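Long-range contacts in sulfatase (Bacteroides fragilis CAG:558, PDB 6USS), which probably hydrolyses aryl sulfate esters as a calcium-binding member of the sulfatase family: residues 67-72 with 294-299; 76-81 with 371-376; 362-367 with 409-414. The protein carries 1 engineered substitution. One frame throughout, in Å; residues are numbered along the deposited sequence.

Interaction 1: residues 67-72 with 294-299; sequences PNMERL and GMDKSL
The CA atoms of N68 and D296 come within 6.0 Å of each other where the first turn of helix 67-74 meets helix 283-308, the two short segments running at 43° to one another. D296 makes the polar link. Its OD1 accepts from M69 N (2.9 Å) and its OD2 from N68 N, each oxygen using its syn lone pair, so the carboxylate straddles two successive N-H groups. Its first torsion (chi1 -173°) turns the carboxylate toward the first turn of 67-72, where a short acid brings both oxygens to these N-H groups, which would probably favour its charged form. N68 ND2 adds a bond to OD2 (2.9 Å) from above the carboxylate plane, and reaches D296 O only weakly. P67, lacking an N-H, suits a first helical turn and lays CD against OD2. In the alkaline-phosphatase-like fold of sulfatases, helices pack on the central sheet, and apolar side chains here continue toward it. L299 CD2 lies 3.8 Å from M69 CG, the two chains at about a right angle, while its CD1 meets L72 CD2. M69 SD touches M295 CE at 4.1 Å; beyond them F319 of strand 315-321 is contacted by M69, L72 and M295.

Interaction 2: residues 76-81 with 371-376; sequences GVMFTQ and DTKCDK
V77, M78 and F79 pair with T372, K373 and C374 as parallel strands. Backbone bonds run in both directions: T372 N gives to G76 O, M78 N to T372 O, C374 N to M78 O (2.8 Å), and T80 N to C374 O (3.3 Å). Past the corner at T80 and Q81, side chain and solvent take over. Q81, extended beyond CG, delivers NE2 to D375 O (2.7 Å), nearly in line with the carbonyl bond but bent at the hydrogen (132°), and R445 holds its OE1. A water accepts from Q81 N and donates to C374 O as the strands part. Apolar contacts lie on the face bearing V77, F79, T372 and C374. T372, its OG1 bonded to K369 O, sets that oxygen 3.5 Å from V77 CB. V77 CG2 and F79 CE2 reach C374 CB at 4.1 and 3.8 Å. C374 SG stands 4.9 Å from the F79 ring centroid, an oblique sulfur-aromatic contact. M78 and K373 occupy the other face, M78 against A73 of helix 67-74. A small cysteine packed on V77 and F79 suits a partly exposed strand, whose hold rests mainly on backbone amides, with Q81 and a water extending it past the corner.

Interaction 3: residues 362-367 with 409-414; sequences VRWPGV and PLLKQT
V362, near the end of strand 357-363 in the central sheet, and W364 and V367 in the turn beyond it pack against L411 and K412 of the segment 409-414, near the C-terminal end of the short helix. L411 is the forked wedge between strand and turn. The L411 and V362 side chains cross at about a right angle, with CD2 of the leucine 3.8 Å from V362 CG1 and nearly as close to CB, while its CD1 branch comes up to the edge of the W364 indole, 3.9 Å from CZ3 and lying near the ring plane. Leucine fits here because two diverging methyls can meet two separate partners. The indole face is used by V367, whose CG1 rests 3.5 Å above the ring plane, over its centre. Having CG1 opposite the backbone N (chi1 176°) also presents this methyl to K412, whose CG lies 3.7 Å away. The lysine chain bends at chi3, bringing CE against the same methyl, so its aliphatic part serves as an apolar surface.

Residues 364-367 form a type II beta turn, closed by V367 N to W364 O at 3.0 Å. P365 and G366 fill its corners, the glycine adopting a positive phi (90°) at which a CB would jam against the preceding carbonyl oxygen. On the other side the helix finishes in a Schellman motif: T414 N bonds to P409 O, Q413 N reaches L410 O weakly, and Q413 takes the positive phi expected there.

No hydrogen bond runs between the two segments; the side-chain contacts are apolar. L411 also touches V77 and F79 of strand 77-83, so the short helix lies over a face of the sheet, while V362 meets I318 of strand 315-321.

In the fold
Interactions 2 and 3 are close neighbours, their centres about 10 Å apart, because strands 77-83 and 357-363 lie side by side in the central sheet: V77 N probably bonds to V362 O at 2.9 Å, and L411 CD2 packs 3.6 Å from F79 CZ. Interaction 1 is set further off, about 17 Å, centre to centre, from interaction 2 and about 21 Å from interaction 3, yet L72 CD1 touches R363 CB at 3.6 Å, and helix 67-74 leads directly into strand 77-83. Its M295 side chain is about 13 Å from the calcium ion, bound by D42, D43, D322, N323 and the engineered C88. Interactions 2 and 3 lie away from that site.

Interaction 1: residues 67-72 with 294-299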
loop_
_atom_site.group_PDB
_atom_site.type_symbol
_atom_site.label_atom_id
_atom_site.label_comp_id
_atom_site.label_asym_id
_atom_site.label_seq_id
_atom_site.Cartn_x
_atom_site.Cartn_y
_atom_site.Cartn_z
ATOM N N PRO A 67 -2.443 -16.528 30.243
ATOM C CA PRO A 67 -3.387 -15.801 31.108
ATOM C C PRO A 67 -4.152 -14.725 30.366
ATOM O O PRO A 67 -5.279 -14.401 30.767
ATOM C CB PRO A 67 -2.482 -15.198 32.189
ATOM C CG PRO A 67 -1.158 -14.996 31.464
ATOM C CD PRO A 67 -1.039 -16.200 30.553
ATOM N N ASN A 68 -3.570 -14.151 29.299
ATOM C CA ASN A 68 -4.260 -13.083 28.575
ATOM C C ASN A 68 -5.366 -13.639 27.672
ATOM O O ASN A 68 -6.392 -12.977 27.471
ATOM C CB ASN A 68 -3.261 -12.264 27.764
ATOM C CG ASN A 68 -2.294 -11.474 28.635
ATOM O OD1 ASN A 68 -2.680 -10.535 29.332
ATOM N ND2 ASN A 68 -1.017 -11.833 28.567
ATOM N N MET A 69 -5.172 -14.845 27.110
ATOM C CA MET A 69 -6.266 -15.549 26.441
ATOM C C MET A 69 -7.427 -15.814 27.406
ATOM O O MET A 69 -8.595 -15.694 27.026
ATOM C CB MET A 69 -5.765 -16.874 25.841
ATOM C CG MET A 69 -4.870 -16.742 24.618
ATOM S SD MET A 69 -4.361 -18.344 23.939
ATOM C CE MET A 69 -5.924 -19.088 23.449
ATOM N N GLU A 70 -7.129 -16.204 28.653
ATOM C CA GLU A 70 -8.193 -16.435 29.629
ATOM C C GLU A 70 -8.938 -15.142 29.936
ATOM O O GLU A 70 -10.176 -15.117 29.984
ATOM C CB GLU A 70 -7.609 -17.019 30.913
ATOM C CG GLU A 70 -7.037 -18.396 30.782
ATOM C CD GLU A 70 -6.346 -18.860 32.059
ATOM O OE1 GLU A 70 -6.764 -18.432 33.157
ATOM O OE2 GLU A 70 -5.392 -19.663 31.966
ATOM N N ARG A 71 -8.182 -14.067 30.170
ATOM C CA ARG A 71 -8.736 -12.723 30.308
ATOM C C ARG A 71 -9.668 -12.371 29.141
ATOM O O ARG A 71 -10.813 -11.946 29.349
ATOM C CB ARG A 71 -7.568 -11.729 30.414
ATOM C CG ARG A 71 -7.910 -10.349 30.920
ATOM C CD ARG A 71 -6.660 -9.592 31.383
ATOM N NE ARG A 71 -6.664 -8.204 30.923
ATOM C CZ ARG A 71 -5.788 -7.711 30.054
ATOM N NH1 ARG A 71 -4.842 -8.506 29.575
ATOM N NH2 ARG A 71 -5.846 -6.435 29.667
ATOM N N LEU A 72 -9.184 -12.533 27.899
ATOM C CA LEU A 72 -10.000 -12.212 26.726
ATOM C C LEU A 72 -11.275 -13.056 26.685
ATOM O O LEU A 72 -12.358 -12.550 26.362
ATOM C CB LEU A 72 -9.174 -12.396 25.449
ATOM C CG LEU A 72 -9.785 -11.965 24.105
ATOM C CD1 LEU A 72 -9.988 -10.465 24.054
ATOM C CD2 LEU A 72 -8.932 -12.421 22.920
ATOM N N GLY A 294 4.988 -16.269 25.051
ATOM C CA GLY A 294 5.369 -15.010 24.434
ATOM C C GLY A 294 4.338 -14.535 23.430
ATOM O O GLY A 294 4.112 -13.331 23.281
ATOM N N MET A 295 3.697 -15.473 22.725
ATOM C CA MET A 295 2.516 -15.125 21.946
ATOM C C MET A 295 1.469 -14.478 22.840
ATOM O O MET A 295 0.926 -13.418 22.518
ATOM C CB MET A 295 1.950 -16.374 21.265
ATOM C CG MET A 295 0.600 -16.157 20.589
ATOM S SD MET A 295 -0.809 -16.400 21.702
ATOM C CE MET A 295 -0.676 -18.140 22.061
ATOM N N ASP A 296 1.182 -15.107 23.982
ATOM C CA ASP A 296 0.162 -14.594 24.885
ATOM C C ASP A 296 0.556 -13.241 25.484
ATOM O O ASP A 296 -0.320 -12.412 25.772
ATOM C CB ASP A 296 -0.109 -15.618 25.988
ATOM C CG ASP A 296 -1.287 -15.222 26.876
ATOM O OD1 ASP A 296 -2.453 -15.529 26.506
ATOM O OD2 ASP A 296 -1.051 -14.616 27.944
ATOM N N LYS A 297 1.859 -13.004 25.692
ATOM C CA LYS A 297 2.298 -11.696 26.167
ATOM C C LYS A 297 1.987 -10.626 25.140
ATOM O O LYS A 297 1.592 -9.507 25.492
ATOM C CB LYS A 297 3.794 -11.709 26.471
ATOM C CG LYS A 297 4.362 -10.350 26.860
ATOM C CD LYS A 297 5.893 -10.395 26.924
ATOM C CE LYS A 297 6.502 -9.061 27.371
ATOM N NZ LYS A 297 6.185 -7.922 26.479
ATOM N N SER A 298 2.158 -10.961 23.858
ATOM C CA SER A 298 1.791 -10.037 22.793
ATOM C C SER A 298 0.296 -9.697 22.851
ATOM O O SER A 298 -0.089 -8.521 22.745
ATOM C CB SER A 298 2.186 -10.639 21.444
ATOM O OG SER A 298 1.711 -9.866 20.352
ATOM N N LEU A 299 -0.560 -10.717 23.031
ATOM C CA LEU A 299 -1.997 -10.476 23.125
ATOM C C LEU A 299 -2.307 -9.544 24.285
ATOM O O LEU A 299 -3.077 -8.587 24.145
ATOM C CB LEU A 299 -2.753 -11.791 23.287
ATOM C CG LEU A 299 -4.278 -11.685 23.463
ATOM C CD1 LEU A 299 -4.990 -11.352 22.150
ATOM C CD2 LEU A 299 -4.834 -12.948 24.055
#

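Interaction 2: residues 76-81 with 371-376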
loop_
_atom_site.group_PDB
_atom_site.type_symbol
_atom_site.label_atom_id
_atom_site.label_comp_id
_atom_site.label_asym_id
_atom_site.label_seq_id
_atom_site.Cartn_x
_atom_site.Cartn_y
_atom_site.Cartn_z
ATOM N N GLY A 76 -15.369 -12.331 26.509
ATOM C CA GLY A 76 -15.985 -12.632 25.232
ATOM C C GLY A 76 -16.554 -14.032 25.102
ATOM O O GLY A 76 -16.984 -14.639 26.094
ATOM N N VAL A 77 -16.579 -14.551 23.875
ATOM C CA VAL A 77 -17.096 -15.882 23.582
ATOM C C VAL A 77 -15.947 -16.722 23.049
ATOM O O VAL A 77 -15.093 -16.218 22.306
ATOM C CB VAL A 77 -18.270 -15.842 22.573
ATOM C CG1 VAL A 77 -17.823 -15.252 21.235
ATOM C CG2 VAL A 77 -18.902 -17.243 22.372
ATOM N N MET A 78 -15.916 -17.995 23.454
ATOM C CA MET A 78 -15.007 -18.987 22.901
ATOM C C MET A 78 -15.757 -19.833 21.885
ATOM O O MET A 78 -16.906 -20.220 22.118
ATOM C CB MET A 78 -14.447 -19.902 23.989
ATOM C CG MET A 78 -13.732 -19.198 25.127
ATOM S SD MET A 78 -13.434 -20.341 26.497
ATOM C CE MET A 78 -12.627 -21.702 25.629
ATOM N N PHE A 79 -15.108 -20.144 20.772
ATOM C CA PHE A 79 -15.670 -21.082 19.807
ATOM C C PHE A 79 -14.941 -22.408 19.967
ATOM O O PHE A 79 -13.760 -22.522 19.629
ATOM C CB PHE A 79 -15.563 -20.544 18.383
ATOM C CG PHE A 79 -16.565 -19.468 18.074
ATOM C CD1 PHE A 79 -16.278 -18.129 18.333
ATOM C CD2 PHE A 79 -17.807 -19.796 17.543
ATOM C CE1 PHE A 79 -17.195 -17.137 18.047
ATOM C CE2 PHE A 79 -18.739 -18.808 17.258
ATOM C CZ PHE A 79 -18.430 -17.476 17.514
ATOM N N THR A 80 -15.632 -23.402 20.504
ATOM C CA THR A 80 -15.012 -24.685 20.799
ATOM C C THR A 80 -15.002 -25.628 19.599
ATOM O O THR A 80 -14.424 -26.718 19.689
ATOM C CB THR A 80 -15.715 -25.353 21.995
ATOM O OG1 THR A 80 -17.101 -25.538 21.695
ATOM C CG2 THR A 80 -15.594 -24.495 23.228
ATOM N N GLN A 81 -15.598 -25.231 18.473
ATOM C CA GLN A 81 -15.605 -26.058 17.266
ATOM C C GLN A 81 -15.339 -25.195 16.024
ATOM O O GLN A 81 -16.096 -25.190 15.058
ATOM C CB GLN A 81 -16.922 -26.831 17.162
ATOM C CG GLN A 81 -16.752 -28.247 16.651
ATOM C CD GLN A 81 -18.030 -29.109 16.736
ATOM O OE1 GLN A 81 -17.963 -30.339 16.658
ATOM N NE2 GLN A 81 -19.180 -28.467 16.897
ATOM N N ASP A 371 -17.841 -14.212 28.830
ATOM C CA ASP A 371 -17.635 -15.503 29.484
ATOM C C ASP A 371 -18.578 -16.579 28.959
ATOM O O ASP A 371 -19.154 -17.351 29.729
ATOM C CB ASP A 371 -17.766 -15.381 31.003
ATOM C CG ASP A 371 -17.072 -16.528 31.738
ATOM O OD1 ASP A 371 -16.061 -17.054 31.207
ATOM O OD2 ASP A 371 -17.537 -16.909 32.839
ATOM N N THR A 372 -18.723 -16.648 27.641
ATOM C CA THR A 372 -19.640 -17.615 27.050
ATOM C C THR A 372 -18.900 -18.499 26.052
ATOM O O THR A 372 -17.756 -18.225 25.664
ATOM C CB THR A 372 -20.847 -16.918 26.394
ATOM O OG1 THR A 372 -20.411 -16.039 25.345
ATOM C CG2 THR A 372 -21.586 -16.095 27.419
ATOM N N LYS A 373 -19.566 -19.592 25.661
ATOM C CA LYS A 373 -19.027 -20.566 24.717
ATOM C C LYS A 373 -20.052 -20.865 23.634
ATOM O O LYS A 373 -21.257 -20.794 23.869
ATOM C CB LYS A 373 -18.631 -21.878 25.411
ATOM C CG LYS A 373 -17.423 -21.784 26.316
ATOM C CD LYS A 373 -17.255 -23.058 27.137
ATOM C CE LYS A 373 -16.306 -22.860 28.329
ATOM N NZ LYS A 373 -15.228 -23.898 28.388
ATOM N N CYS A 374 -19.564 -21.190 22.438
ATOM C CA CYS A 374 -20.431 -21.510 21.318
ATOM C C CYS A 374 -19.936 -22.785 20.662
ATOM O O CYS A 374 -18.815 -22.839 20.138
ATOM C CB CYS A 374 -20.487 -20.384 20.285
ATOM S SG CYS A 374 -21.648 -20.810 18.944
ATOM N N ASP A 375 -20.802 -23.786 20.668
ATOM C CA ASP A 375 -20.557 -25.135 20.178
ATOM C C ASP A 375 -20.710 -25.252 18.666
ATOM O O ASP A 375 -20.211 -26.221 18.078
ATOM C CB ASP A 375 -21.560 -26.078 20.865
ATOM C CG ASP A 375 -21.047 -27.481 21.040
ATOM O OD1 ASP A 375 -19.852 -27.755 20.741
ATOM O OD2 ASP A 375 -21.865 -28.320 21.496
ATOM N N LYS A 376 -21.412 -24.311 18.031
ATOM C CA LYS A 376 -21.731 -24.433 16.611
ATOM C C LYS A 376 -20.471 -24.299 15.765
ATOM O O LYS A 376 -19.593 -23.483 16.053
ATOM C CB LYS A 376 -22.760 -23.379 16.197
ATOM C CG LYS A 376 -24.011 -23.349 17.090
ATOM C CD LYS A 376 -24.583 -24.747 17.221
ATOM C CE LYS A 376 -25.957 -24.761 17.865
ATOM N NZ LYS A 376 -26.614 -26.050 17.469
HETATM O O HOH W 1 -17.642 -23.284 17.644
#

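Interaction 3: residues 362-367 with 409-414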
loop_
_atom_site.group_PDB
_atom_site.type_symbol
_atom_site.label_atom_id
_atom_site.label_comp_id
_atom_site.label_asym_id
_atom_site.label_seq_id
_atom_site.Cartn_x
_atom_site.Cartn_y
_atom_site.Cartn_z
ATOM N N VAL A 362 -13.731 -14.374 20.581
ATOM C CA VAL A 362 -14.159 -13.074 20.089
ATOM C C VAL A 362 -14.612 -12.228 21.266
ATOM O O VAL A 362 -15.491 -12.638 22.038
ATOM C CB VAL A 362 -15.271 -13.185 19.037
ATOM C CG1 VAL A 362 -15.872 -11.814 18.770
ATOM C CG2 VAL A 362 -14.734 -13.815 17.754
ATOM N N ARG A 363 -13.992 -11.063 21.415
ATOM C CA ARG A 363 -14.479 -10.017 22.294
ATOM C C ARG A 363 -15.100 -8.962 21.405
ATOM O O ARG A 363 -14.562 -8.645 20.342
ATOM C CB ARG A 363 -13.359 -9.411 23.148
ATOM C CG ARG A 363 -13.849 -8.404 24.204
ATOM C CD ARG A 363 -12.730 -7.967 25.158
ATOM N NE ARG A 363 -11.793 -7.020 24.554
ATOM C CZ ARG A 363 -10.620 -6.667 25.089
ATOM N NH1 ARG A 363 -10.229 -7.178 26.252
ATOM N NH2 ARG A 363 -9.836 -5.792 24.462
ATOM N N TRP A 364 -16.249 -8.461 21.816
ATOM C CA TRP A 364 -17.015 -7.460 21.087
ATOM C C TRP A 364 -17.898 -6.779 22.127
ATOM O O TRP A 364 -19.070 -7.154 22.296
ATOM C CB TRP A 364 -17.827 -8.126 19.973
ATOM C CG TRP A 364 -18.516 -7.184 19.025
ATOM C CD1 TRP A 364 -18.547 -5.823 19.092
ATOM C CD2 TRP A 364 -19.273 -7.546 17.863
ATOM N NE1 TRP A 364 -19.273 -5.310 18.037
ATOM C CE2 TRP A 364 -19.731 -6.349 17.271
ATOM C CE3 TRP A 364 -19.599 -8.764 17.259
ATOM C CZ2 TRP A 364 -20.508 -6.337 16.115
ATOM C CZ3 TRP A 364 -20.361 -8.750 16.102
ATOM C CH2 TRP A 364 -20.807 -7.541 15.542
ATOM N N PRO A 365 -17.355 -5.818 22.874
ATOM C CA PRO A 365 -18.079 -5.275 24.037
ATOM C C PRO A 365 -19.402 -4.631 23.639
ATOM O O PRO A 365 -19.480 -3.871 22.670
ATOM C CB PRO A 365 -17.096 -4.249 24.618
ATOM C CG PRO A 365 -15.744 -4.633 24.052
ATOM C CD PRO A 365 -16.021 -5.211 22.704
ATOM N N GLY A 366 -20.452 -4.959 24.391
ATOM C CA GLY A 366 -21.789 -4.490 24.107
ATOM C C GLY A 366 -22.612 -5.377 23.189
ATOM O O GLY A 366 -23.844 -5.222 23.131
ATOM N N VAL A 367 -21.973 -6.290 22.466
ATOM C CA VAL A 367 -22.638 -7.156 21.505
ATOM C C VAL A 367 -22.542 -8.614 21.930
ATOM O O VAL A 367 -23.539 -9.337 21.951
ATOM C CB VAL A 367 -22.042 -6.954 20.093
ATOM C CG1 VAL A 367 -22.672 -7.927 19.082
ATOM C CG2 VAL A 367 -22.186 -5.483 19.659
ATOM N N PRO A 409 -24.470 -14.233 13.357
ATOM C CA PRO A 409 -25.620 -14.783 14.101
ATOM C C PRO A 409 -25.223 -15.663 15.274
ATOM O O PRO A 409 -26.012 -15.788 16.218
ATOM C CB PRO A 409 -26.404 -15.568 13.036
ATOM C CG PRO A 409 -26.118 -14.858 11.793
ATOM C CD PRO A 409 -24.664 -14.401 11.901
ATOM N N LEU A 410 -24.035 -16.276 15.262
ATOM C CA LEU A 410 -23.585 -16.968 16.465
ATOM C C LEU A 410 -23.121 -15.978 17.517
ATOM O O LEU A 410 -23.361 -16.181 18.712
ATOM C CB LEU A 410 -22.469 -17.955 16.129
ATOM C CG LEU A 410 -22.853 -19.023 15.107
ATOM C CD1 LEU A 410 -21.620 -19.754 14.580
ATOM C CD2 LEU A 410 -23.851 -19.988 15.719
ATOM N N LEU A 411 -22.485 -14.888 17.093
ATOM C CA LEU A 411 -22.002 -13.899 18.054
ATOM C C LEU A 411 -23.158 -13.215 18.779
ATOM O O LEU A 411 -23.039 -12.856 19.956
ATOM C CB LEU A 411 -21.131 -12.868 17.347
ATOM C CG LEU A 411 -19.842 -13.453 16.782
ATOM C CD1 LEU A 411 -19.195 -12.430 15.867
ATOM C CD2 LEU A 411 -18.890 -13.879 17.895
ATOM N N LYS A 412 -24.284 -13.032 18.096
ATOM C CA LYS A 412 -25.430 -12.332 18.655
ATOM C C LYS A 412 -26.558 -13.267 19.098
ATOM O O LYS A 412 -27.576 -12.782 19.599
ATOM C CB LYS A 412 -25.942 -11.317 17.629
ATOM C CG LYS A 412 -24.888 -10.290 17.199
ATOM C CD LYS A 412 -25.436 -9.401 16.090
ATOM C CE LYS A 412 -25.408 -7.929 16.477
ATOM N NZ LYS A 412 -26.123 -7.081 15.484
ATOM N N GLN A 413 -26.390 -14.592 18.955
ATOM C CA GLN A 413 -27.426 -15.584 19.280
ATOM C C GLN A 413 -28.757 -15.242 18.612
ATOM O O GLN A 413 -29.812 -15.236 19.240
ATOM C CB GLN A 413 -27.611 -15.734 20.791
ATOM C CG GLN A 413 -26.336 -16.069 21.566
ATOM C CD GLN A 413 -26.614 -16.771 22.897
ATOM O OE1 GLN A 413 -26.999 -17.947 22.931
ATOM N NE2 GLN A 413 -26.422 -16.045 23.996
ATOM N N THR A 414 -28.691 -14.924 17.321
ATOM C CA THR A 414 -29.874 -14.707 16.506
ATOM C C THR A 414 -30.173 -15.858 15.565
ATOM O O THR A 414 -31.324 -15.997 15.144
ATOM C CB THR A 414 -29.736 -13.431 15.662
ATOM O OG1 THR A 414 -28.593 -13.547 14.803
ATOM C CG2 THR A 414 -29.576 -12.218 16.553
#